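Side-chain contact in farnesyl pyrophosphate synthase (PDB 3ZOU), which probably joins isopentenyl diphosphate to geranyl diphosphate, which it binds near magnesium ions, to make the fifteen-carbon isoprenoid precursor farnesyl diphosphate: residues Ala121-Val124 with Arg129-Pro132. Residues are numbered along the deposited sequence; the frame is centred on the assembly and turned at random.
Sequences AFEV and RRNP
R130 brings CD to V124 CG2 at 4.2 Å, near the C-terminal end of helix 107-126. The chain is extended from CG to NE and carries the guanidinium past the valine to the carboxylate of E123. There E123 OE2 lies 3.6 Å from R130 NH1, a long salt bridge that meets the guanidinium at its edge, close to its plane. With the carboxylate and guanidinium planes 55° apart and only OE2 near NH1, this is not a coplanar bidentate pair. A water lies between them, donating to E123 OE2 at 3.2 Å; its 2.5 Å approach to R130 NH2 is too short for an ordinary hydrogen bond, so this half of the bridge is doubtful. E123 reaches the site because its CG stands anti to the backbone N (chi1 -176°) and the chain runs straight on to the carboxylate. The stronger partner of R130 is D127, just beyond the helix, which makes a salt bridge with NH1; the arginine thus lies near two acids. On the more buried side, N131 CB packs 3.5 Å from V124 O, and R130 CB lies 4.1 Å from the same oxygen. The N131 amide bonds at both ends, ND2 donating to the backbone L125 O and OD1 accepting from the side-chain NE2 of Q133. V124 and N131 both touch A68, which sets the link between helices 107-126 and 135-149 beside helix 67-85 in the mainly helical prenyl synthase fold. The chemistry is divided: on the partly exposed side the two acids probably steady the guanidinium, whereas on the inner side V124 O is buried against carbon with no hydrogen-bond partner in the model, which probably carries a desolvation cost.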
loop_
_atom_site.group_PDB
_atom_site.type_symbol
_atom_site.label_atom_id
_atom_site.label_comp_id
_atom_site.label_asym_id
_atom_site.label_seq_id
_atom_site.Cartn_x
_atom_site.Cartn_y
_atom_site.Cartn_z
ATOM N N ALA A 121 -1.317 2.671 -6.178
ATOM C CA ALA A 121 -2.687 3.141 -5.951
ATOM C C ALA A 121 -2.629 4.420 -5.109
ATOM O O ALA A 121 -3.364 5.397 -5.330
ATOM C CB ALA A 121 -3.545 2.086 -5.323
ATOM N N PHE A 122 -1.851 4.380 -4.034
ATOM C CA PHE A 122 -1.731 5.488 -3.070
ATOM C C PHE A 122 -0.941 6.652 -3.679
ATOM O O PHE A 122 -1.331 7.806 -3.536
ATOM C CB PHE A 122 -1.155 4.986 -1.716
ATOM C CG PHE A 122 -2.097 4.040 -1.031
ATOM C CD1 PHE A 122 -3.307 4.503 -0.541
ATOM C CD2 PHE A 122 -1.824 2.718 -0.899
ATOM C CE1 PHE A 122 -4.165 3.626 0.139
ATOM C CE2 PHE A 122 -2.681 1.846 -0.229
ATOM C CZ PHE A 122 -3.872 2.302 0.228
ATOM N N GLU A 123 0.075 6.335 -4.498
ATOM C CA GLU A 123 0.773 7.375 -5.226
ATOM C C GLU A 123 -0.163 8.159 -6.124
ATOM O O GLU A 123 -0.076 9.379 -6.161
ATOM C CB GLU A 123 1.902 6.737 -6.089
ATOM C CG GLU A 123 2.735 7.804 -6.805
ATOM C CD GLU A 123 3.832 7.196 -7.633
ATOM O OE1 GLU A 123 4.275 6.057 -7.446
ATOM O OE2 GLU A 123 4.223 7.899 -8.595
ATOM N N VAL A 124 -1.012 7.469 -6.868
ATOM C CA VAL A 124 -1.918 8.107 -7.821
ATOM C C VAL A 124 -2.856 9.078 -7.113
ATOM O O VAL A 124 -3.149 10.171 -7.614
ATOM C CB VAL A 124 -2.651 7.038 -8.610
ATOM C CG1 VAL A 124 -3.913 7.515 -9.264
ATOM C CG2 VAL A 124 -1.699 6.472 -9.635
ATOM N N ARG A 129 -1.261 16.380 -9.470
ATOM C CA ARG A 129 -1.439 16.572 -10.921
ATOM C C ARG A 129 -2.420 15.524 -11.455
ATOM O O ARG A 129 -3.363 15.838 -12.164
ATOM C CB ARG A 129 -0.082 16.531 -11.663
ATOM C CG ARG A 129 -0.198 16.737 -13.176
ATOM C CD ARG A 129 1.118 16.520 -13.935
ATOM N NE ARG A 129 1.523 15.100 -13.915
ATOM C CZ ARG A 129 0.970 14.130 -14.650
ATOM N NH1 ARG A 129 -0.018 14.388 -15.502
ATOM N NH2 ARG A 129 1.403 12.880 -14.515
ATOM N N ARG A 130 -2.233 14.270 -11.075
ATOM C CA ARG A 130 -3.120 13.210 -11.544
ATOM C C ARG A 130 -4.474 13.207 -10.842
ATOM O O ARG A 130 -5.487 12.835 -11.456
ATOM C CB ARG A 130 -2.506 11.825 -11.270
ATOM C CG ARG A 130 -1.258 11.453 -12.069
ATOM C CD ARG A 130 -0.959 9.971 -11.857
ATOM N NE ARG A 130 0.245 9.490 -12.527
ATOM C CZ ARG A 130 1.356 9.072 -11.891
ATOM N NH1 ARG A 130 1.521 9.169 -10.545
ATOM N NH2 ARG A 130 2.350 8.586 -12.633
ATOM N N ASN A 131 -4.494 13.699 -9.593
ATOM C CA ASN A 131 -5.694 13.754 -8.770
ATOM C C ASN A 131 -5.918 15.183 -8.264
ATOM O O ASN A 131 -5.722 15.478 -7.091
ATOM C CB ASN A 131 -5.536 12.793 -7.550
ATOM C CG ASN A 131 -6.866 12.576 -6.821
ATOM O OD1 ASN A 131 -7.960 12.685 -7.424
ATOM N ND2 ASN A 131 -6.789 12.272 -5.502
ATOM N N PRO A 132 -6.358 16.066 -9.192
ATOM C CA PRO A 132 -6.321 17.499 -8.873
ATOM C C PRO A 132 -7.527 17.989 -8.116
ATOM O O PRO A 132 -8.253 18.914 -8.583
ATOM C CB PRO A 132 -6.243 18.147 -10.256
ATOM C CG PRO A 132 -6.943 17.232 -11.133
ATOM C CD PRO A 132 -6.696 15.819 -10.579
HETATM O O HOH W 1 3.852 6.833 -11.561
#